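Long-range contact in probable methyltransferase (Bordetella pertussis, PDB 3KTY), which probably transfers methyl groups from S-adenosyl-L-methionine to RNA, being the SpoU-type (TrmH family) methyltransferase domain of a longer protein: residues A[97-109]-A[139-151]. Residues are numbered along the deposited sequence; the frame is centred on the assembly and turned at random.
Sequences PPPCDIREAAGLA and LCHRICHIPANPQ
Asp101 pairs in parallel with His145 where the short, weakly bonded strand 100-101, outermost in this chain's sheet, lies along strand 142-145: Cys100 O accepts from His145 N at 3.1 Å, and Ile102 N, already in the helix, donates to His145 O at 3.1 Å. Both bonds are bent, with angles at the hydrogen near 139°. The first lies in the carbonyl plane of Cys100. Against helix 102-115, the CB of Cys144 packs on Ala105 CB at 3.8 Å, while Cys144 SG faces Ile102 CD1 at 4.1 Å. The side chains of Pro99 and His145 cross at about a right angle, Pro99 CD lying over one ring face toward the rim; Pro147 N lies over the rim of the opposite face, and Cys100 O meets the ring edge in plane. His145 CG sits between its backbone N and carbonyl carbon (chi1 83°), which brings the ring alongside Pro99. Farther along the helix, Leu108 CD1 rests over one face of the Arg142 guanidinium toward its rim, 3.7 Å from Arg142 NH1. A capping box closes the helix start: Glu104 N gives a straight bond to Asp101 OD1 (2.8 Å, 171°), and Asp101 N returns one to Glu104 OE1 on its anti lone pair. Asp101 OD2 is hydrogen-bonded to Tyr170 OH of the second subunit. One carboxylate thus ties helix cap to dimer interface, while two backbone bonds and a small apolar cluster fasten the strand-to-helix junction to strand 142-145.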
ATOM      1  N   PRO A  97     -23.858  -7.095  -6.029  1.00106.94           N
ATOM      2  CA  PRO A  97     -23.862  -6.194  -4.871  1.00103.79           C
ATOM      3  C   PRO A  97     -22.491  -6.203  -4.184  1.00 99.55           C
ATOM      4  O   PRO A  97     -21.948  -7.275  -3.919  1.00 90.77           O
ATOM      5  CB  PRO A  97     -24.928  -6.811  -3.955  1.00102.84           C
ATOM      6  CG  PRO A  97     -25.749  -7.698  -4.847  1.00107.63           C
ATOM      7  CD  PRO A  97     -24.794  -8.218  -5.866  1.00107.77           C
ATOM      8  N   PRO A  98     -21.929  -5.017  -3.901  1.00106.32           N
ATOM      9  CA  PRO A  98     -20.570  -4.916  -3.329  1.00102.98           C
ATOM     10  C   PRO A  98     -20.352  -5.734  -2.048  1.00 96.09           C
ATOM     11  O   PRO A  98     -21.078  -5.545  -1.061  1.00 88.02           O
ATOM     12  CB  PRO A  98     -20.420  -3.417  -3.012  1.00101.25           C
ATOM     13  CG  PRO A  98     -21.803  -2.823  -3.145  1.00105.18           C
ATOM     14  CD  PRO A  98     -22.538  -3.695  -4.125  1.00109.16           C
ATOM     15  N   PRO A  99     -19.334  -6.613  -2.050  1.00 94.32           N
ATOM     16  CA  PRO A  99     -18.985  -7.318  -0.806  1.00 90.60           C
ATOM     17  C   PRO A  99     -18.425  -6.299   0.177  1.00 80.22           C
ATOM     18  O   PRO A  99     -18.282  -5.116  -0.197  1.00 77.34           O
ATOM     19  CB  PRO A  99     -17.887  -8.293  -1.231  1.00 88.62           C
ATOM     20  CG  PRO A  99     -17.287  -7.676  -2.473  1.00 92.21           C
ATOM     21  CD  PRO A  99     -18.312  -6.761  -3.101  1.00 93.24           C
ATOM     22  N   CYS A 100     -18.117  -6.725   1.401  1.00 64.16           N
ATOM     23  CA  CYS A 100     -17.565  -5.766   2.346  1.00 61.96           C
ATOM     24  C   CYS A 100     -16.157  -5.362   1.868  1.00 59.70           C
ATOM     25  O   CYS A 100     -15.459  -6.140   1.223  1.00 53.51           O
ATOM     26  CB  CYS A 100     -17.588  -6.294   3.786  1.00 49.69           C
ATOM     27  SG  CYS A 100     -16.083  -7.102   4.323  1.00 57.79           S
ATOM     28  N   ASP A 101     -15.761  -4.133   2.144  1.00 50.24           N
ATOM     29  CA  ASP A 101     -14.466  -3.681   1.696  1.00 46.10           C
ATOM     30  C   ASP A 101     -13.422  -3.933   2.756  1.00 40.35           C
ATOM     31  O   ASP A 101     -13.743  -4.184   3.913  1.00 41.82           O
ATOM     32  CB  ASP A 101     -14.484  -2.195   1.275  1.00 48.36           C
ATOM     33  CG  ASP A 101     -14.789  -1.228   2.429  1.00 49.35           C
ATOM     34  OD1 ASP A 101     -14.401  -1.447   3.608  1.00 44.16           O
ATOM     35  OD2 ASP A 101     -15.415  -0.198   2.127  1.00 50.99           O
ATOM     36  N   ILE A 102     -12.167  -3.826   2.353  1.00 35.10           N
ATOM     37  CA  ILE A 102     -11.043  -4.144   3.218  1.00 34.13           C
ATOM     38  C   ILE A 102     -11.076  -3.339   4.511  1.00 36.05           C
ATOM     39  O   ILE A 102     -10.526  -3.755   5.510  1.00 39.27           O
ATOM     40  CB  ILE A 102      -9.693  -3.915   2.470  1.00 37.45           C
ATOM     41  CG1 ILE A 102      -8.529  -4.395   3.305  1.00 42.46           C
ATOM     42  CG2 ILE A 102      -9.501  -2.421   2.081  1.00 36.83           C
ATOM     43  CD1 ILE A 102      -8.528  -5.896   3.486  1.00 52.24           C
ATOM     44  N   ARG A 103     -11.701  -2.166   4.486  1.00 36.71           N
ATOM     45  CA  ARG A 103     -11.762  -1.334   5.684  1.00 40.08           C
ATOM     46  C   ARG A 103     -12.796  -1.887   6.704  1.00 31.75           C
ATOM     47  O   ARG A 103     -12.514  -1.953   7.878  1.00 31.68           O
ATOM     48  CB  ARG A 103     -11.995   0.134   5.310  1.00 38.61           C
ATOM     49  CG  ARG A 103     -12.450   1.031   6.433  1.00 32.44           C
ATOM     50  CD  ARG A 103     -11.375   1.995   6.939  1.00 33.24           C
ATOM     51  NE  ARG A 103     -10.366   2.455   5.963  1.00 41.19           N
ATOM     52  CZ  ARG A 103     -10.149   3.725   5.633  1.00 48.35           C
ATOM     53  NH1 ARG A 103     -10.912   4.693   6.151  1.00 57.23           N
ATOM     54  NH2 ARG A 103      -9.162   4.035   4.797  1.00 39.43           N
ATOM     55  N   GLU A 104     -13.968  -2.280   6.216  0.52 33.03           N
ATOM     56  CA  GLU A 104     -14.933  -3.047   7.002  0.52 36.80           C
ATOM     57  C   GLU A 104     -14.322  -4.378   7.506  0.52 35.41           C
ATOM     58  O   GLU A 104     -14.490  -4.772   8.660  0.52 36.42           O
ATOM     59  CB  GLU A 104     -16.219  -3.271   6.178  0.52 34.31           C
ATOM     60  CG  GLU A 104     -16.888  -1.952   5.759  0.52 43.31           C
ATOM     61  CD  GLU A 104     -17.853  -2.053   4.566  0.52 51.18           C
ATOM     62  OE1 GLU A 104     -17.598  -2.829   3.622  0.52 50.53           O
ATOM     63  OE2 GLU A 104     -18.866  -1.322   4.566  0.52 55.40           O
ATOM     64  N   ALA A 105     -13.573  -5.043   6.651  1.00 33.65           N
ATOM     65  CA  ALA A 105     -13.054  -6.333   6.984  1.00 33.08           C
ATOM     66  C   ALA A 105     -12.046  -6.188   8.125  1.00 34.15           C
ATOM     67  O   ALA A 105     -12.078  -6.942   9.122  1.00 36.61           O
ATOM     68  CB  ALA A 105     -12.487  -7.025   5.753  1.00 31.20           C
ATOM     69  N   ALA A 106     -11.195  -5.181   8.025  1.00 28.02           N
ATOM     70  CA  ALA A 106     -10.261  -4.871   9.110  1.00 27.24           C
ATOM     71  C   ALA A 106     -10.949  -4.595  10.457  1.00 32.43           C
ATOM     72  O   ALA A 106     -10.519  -5.107  11.488  1.00 37.10           O
ATOM     73  CB  ALA A 106      -9.356  -3.723   8.730  1.00 28.39           C
ATOM     74  N   GLY A 107     -12.017  -3.800  10.453  1.00 30.40           N
ATOM     75  CA  GLY A 107     -12.798  -3.583  11.674  1.00 35.33           C
ATOM     76  C   GLY A 107     -13.377  -4.873  12.298  1.00 36.49           C
ATOM     77  O   GLY A 107     -13.295  -5.083  13.517  1.00 39.49           O
ATOM     78  N   LEU A 108     -13.959  -5.725  11.457  1.00 33.65           N
ATOM     79  CA  LEU A 108     -14.402  -7.071  11.857  1.00 35.02           C
ATOM     80  C   LEU A 108     -13.257  -7.889  12.439  1.00 36.09           C
ATOM     81  O   LEU A 108     -13.408  -8.507  13.463  1.00 43.99           O
ATOM     82  CB  LEU A 108     -14.950  -7.804  10.665  1.00 33.62           C
ATOM     83  CG  LEU A 108     -16.206  -7.179  10.099  1.00 46.64           C
ATOM     84  CD1 LEU A 108     -16.508  -7.790   8.728  1.00 42.36           C
ATOM     85  CD2 LEU A 108     -17.346  -7.396  11.108  1.00 45.22           C
ATOM     86  N   ALA A 109     -12.097  -7.874  11.803  1.00 35.37           N
ATOM     87  CA  ALA A 109     -10.967  -8.585  12.361  1.00 27.67           C
ATOM     88  C   ALA A 109     -10.632  -8.166  13.790  1.00 33.88           C
ATOM     89  O   ALA A 109     -10.322  -9.007  14.628  1.00 41.85           O
ATOM     90  CB  ALA A 109      -9.751  -8.433  11.476  1.00 22.74           C
ATOM     91  N   LEU A 139     -14.581 -21.668   0.949  1.00 48.59           N
ATOM     92  CA  LEU A 139     -13.951 -22.087   2.195  1.00 45.06           C
ATOM     93  C   LEU A 139     -13.751 -20.946   3.198  1.00 46.30           C
ATOM     94  O   LEU A 139     -13.457 -21.185   4.360  1.00 52.49           O
ATOM     95  CB  LEU A 139     -12.601 -22.737   1.913  1.00 46.17           C
ATOM     96  CG  LEU A 139     -12.572 -24.083   1.162  1.00 50.70           C
ATOM     97  CD1 LEU A 139     -11.135 -24.570   0.973  1.00 53.23           C
ATOM     98  CD2 LEU A 139     -13.421 -25.151   1.876  1.00 41.22           C
ATOM     99  N   CYS A 140     -13.893 -19.706   2.756  1.00 45.58           N
ATOM    100  CA  CYS A 140     -13.655 -18.559   3.660  1.00 47.74           C
ATOM    101  C   CYS A 140     -14.936 -18.059   4.314  1.00 47.23           C
ATOM    102  O   CYS A 140     -16.033 -18.341   3.845  1.00 51.21           O
ATOM    103  CB  CYS A 140     -12.980 -17.412   2.916  1.00 41.20           C
ATOM    104  SG  CYS A 140     -11.429 -17.872   2.165  1.00 48.79           S
ATOM    105  N   HIS A 141     -14.810 -17.320   5.402  1.00 46.84           N
ATOM    106  CA  HIS A 141     -16.010 -16.833   6.078  1.00 50.94           C
ATOM    107  C   HIS A 141     -16.626 -15.684   5.313  1.00 53.35           C
ATOM    108  O   HIS A 141     -17.844 -15.614   5.162  1.00 58.01           O
ATOM    109  CB  HIS A 141     -15.713 -16.444   7.518  1.00 48.54           C
ATOM    110  CG  HIS A 141     -15.184 -17.580   8.334  1.00 58.45           C
ATOM    111  ND1 HIS A 141     -13.840 -17.884   8.406  1.00 58.71           N
ATOM    112  CD2 HIS A 141     -15.822 -18.506   9.092  1.00 60.71           C
ATOM    113  CE1 HIS A 141     -13.670 -18.942   9.180  1.00 60.05           C
ATOM    114  NE2 HIS A 141     -14.857 -19.334   9.613  1.00 66.41           N
ATOM    115  N   ARG A 142     -15.774 -14.810   4.789  1.00 50.87           N
ATOM    116  CA  ARG A 142     -16.237 -13.627   4.077  1.00 52.61           C
ATOM    117  C   ARG A 142     -15.421 -13.350   2.842  1.00 49.47           C
ATOM    118  O   ARG A 142     -14.258 -13.805   2.729  1.00 39.34           O
ATOM    119  CB  ARG A 142     -16.132 -12.409   4.973  1.00 54.36           C
ATOM    120  CG  ARG A 142     -16.965 -12.500   6.212  1.00 60.02           C
ATOM    121  CD  ARG A 142     -18.384 -12.098   5.914  1.00 61.49           C
ATOM    122  NE  ARG A 142     -18.902 -11.420   7.080  1.00 70.85           N
ATOM    123  CZ  ARG A 142     -19.263 -10.143   7.122  1.00 66.48           C
ATOM    124  NH1 ARG A 142     -19.712  -9.651   8.261  1.00 68.59           N
ATOM    125  NH2 ARG A 142     -19.201  -9.369   6.043  1.00 65.77           N
ATOM    126  N   ILE A 143     -16.044 -12.603   1.927  1.00 45.32           N
ATOM    127  CA  ILE A 143     -15.368 -12.017   0.783  1.00 48.50           C
ATOM    128  C   ILE A 143     -15.133 -10.572   1.129  1.00 56.22           C
ATOM    129  O   ILE A 143     -16.015  -9.897   1.673  1.00 68.01           O
ATOM    130  CB  ILE A 143     -16.262 -11.971  -0.449  1.00 53.51           C
ATOM    131  CG1 ILE A 143     -17.676 -12.481  -0.131  1.00 58.93           C
ATOM    132  CG2 ILE A 143     -15.611 -12.672  -1.604  1.00 58.77           C
ATOM    133  CD1 ILE A 143     -17.919 -13.992  -0.405  1.00 69.46           C
ATOM    134  N   CYS A 144     -13.955 -10.068   0.818  1.00 53.94           N
ATOM    135  CA  CYS A 144     -13.792  -8.630   0.856  1.00 56.69           C
ATOM    136  C   CYS A 144     -13.052  -8.184  -0.403  1.00 54.57           C
ATOM    137  O   CYS A 144     -12.517  -9.010  -1.129  1.00 54.26           O
ATOM    138  CB  CYS A 144     -13.151  -8.157   2.167  1.00 44.78           C
ATOM    139  SG  CYS A 144     -11.437  -8.453   2.275  1.00 74.40           S
ATOM    140  N   HIS A 145     -13.085  -6.896  -0.699  1.00 47.84           N
ATOM    141  CA  HIS A 145     -12.445  -6.407  -1.913  1.00 55.26           C
ATOM    142  C   HIS A 145     -11.727  -5.090  -1.678  1.00 50.76           C
ATOM    143  O   HIS A 145     -11.992  -4.369  -0.708  1.00 44.31           O
ATOM    144  CB  HIS A 145     -13.435  -6.299  -3.085  1.00 56.53           C
ATOM    145  CG  HIS A 145     -14.228  -5.038  -3.096  1.00 71.51           C
ATOM    146  ND1 HIS A 145     -14.278  -4.203  -4.194  1.00 81.39           N
ATOM    147  CD2 HIS A 145     -14.997  -4.454  -2.146  1.00 79.68           C
ATOM    148  CE1 HIS A 145     -15.059  -3.170  -3.926  1.00 81.82           C
ATOM    149  NE2 HIS A 145     -15.506  -3.296  -2.689  1.00 84.38           N
ATOM    150  N   ILE A 146     -10.783  -4.804  -2.557  1.00 47.90           N
ATOM    151  CA  ILE A 146     -10.083  -3.534  -2.507  1.00 42.72           C
ATOM    152  C   ILE A 146     -10.640  -2.775  -3.688  1.00 44.44           C
ATOM    153  O   ILE A 146     -10.412  -3.170  -4.836  1.00 44.38           O
ATOM    154  CB  ILE A 146      -8.578  -3.741  -2.635  1.00 47.12           C
ATOM    155  CG1 ILE A 146      -8.082  -4.642  -1.496  1.00 42.95           C
ATOM    156  CG2 ILE A 146      -7.851  -2.426  -2.634  1.00 50.16           C
ATOM    157  CD1 ILE A 146      -6.604  -4.558  -1.241  1.00 41.25           C
ATOM    158  N   PRO A 147     -11.445  -1.731  -3.411  1.00 42.70           N
ATOM    159  CA  PRO A 147     -12.103  -0.926  -4.452  1.00 46.83           C
ATOM    160  C   PRO A 147     -11.103   0.051  -5.083  1.00 57.22           C
ATOM    161  O   PRO A 147     -11.150   1.233  -4.753  1.00 58.74           O
ATOM    162  CB  PRO A 147     -13.190  -0.159  -3.671  1.00 37.97           C
ATOM    163  CG  PRO A 147     -12.603   0.020  -2.260  1.00 33.80           C
ATOM    164  CD  PRO A 147     -11.770  -1.262  -2.043  1.00 44.38           C
ATOM    165  N   ALA A 148     -10.220  -0.442  -5.952  1.00 56.70           N
ATOM    166  CA  ALA A 148      -9.212   0.389  -6.597  1.00 56.77           C
ATOM    167  C   ALA A 148      -9.724   0.841  -7.935  1.00 59.86           C
ATOM    168  O   ALA A 148     -10.759   0.375  -8.387  1.00 73.95           O
ATOM    169  CB  ALA A 148      -7.911  -0.352  -6.764  1.00 56.50           C
ATOM    170  N   ASN A 149      -8.997   1.753  -8.572  1.00 60.43           N
ATOM    171  CA  ASN A 149      -9.390   2.272  -9.877  1.00 65.25           C
ATOM    172  C   ASN A 149      -9.900   1.174 -10.804  1.00 70.98           C
ATOM    173  O   ASN A 149      -9.279   0.121 -10.937  1.00 75.81           O
ATOM    174  CB  ASN A 149      -8.222   3.012 -10.532  1.00 65.14           C
ATOM    175  CG  ASN A 149      -8.570   3.546 -11.908  1.00 75.25           C
ATOM    176  OD1 ASN A 149      -9.583   3.168 -12.496  1.00 89.17           O
ATOM    177  ND2 ASN A 149      -7.727   4.430 -12.430  1.00 78.15           N
ATOM    178  N   PRO A 150     -11.038   1.430 -11.444  1.00 86.07           N
ATOM    179  CA  PRO A 150     -11.637   0.460 -12.366  1.00 90.80           C
ATOM    180  C   PRO A 150     -10.723   0.167 -13.551  1.00 97.98           C
ATOM    181  O   PRO A 150     -10.503  -0.997 -13.887  1.00100.69           O
ATOM    182  CB  PRO A 150     -12.904   1.174 -12.842  1.00103.42           C
ATOM    183  CG  PRO A 150     -13.261   2.080 -11.719  1.00104.15           C
ATOM    184  CD  PRO A 150     -11.958   2.536 -11.126  1.00 97.77           C
ATOM    185  N   GLN A 151     -10.200   1.218 -14.174  1.00104.56           N
ATOM    186  CA  GLN A 151      -9.310   1.065 -15.320  1.00112.92           C
ATOM    187  C   GLN A 151      -7.970   0.470 -14.900  1.00122.12           C
ATOM    188  O   GLN A 151      -7.178   0.046 -15.741  1.00121.79           O
ATOM    189  CB  GLN A 151      -9.095   2.410 -16.014  1.00115.08           C
ATOM    190  CG  GLN A 151      -7.848   3.151 -15.559  1.00117.91           C
ATOM    191  CD  GLN A 151      -7.901   4.632 -15.879  1.00119.06           C
ATOM    192  OE1 GLN A 151      -7.999   5.025 -17.040  1.00118.87           O
ATOM    193  NE2 GLN A 151      -7.836   5.462 -14.844  1.00117.60           N
TER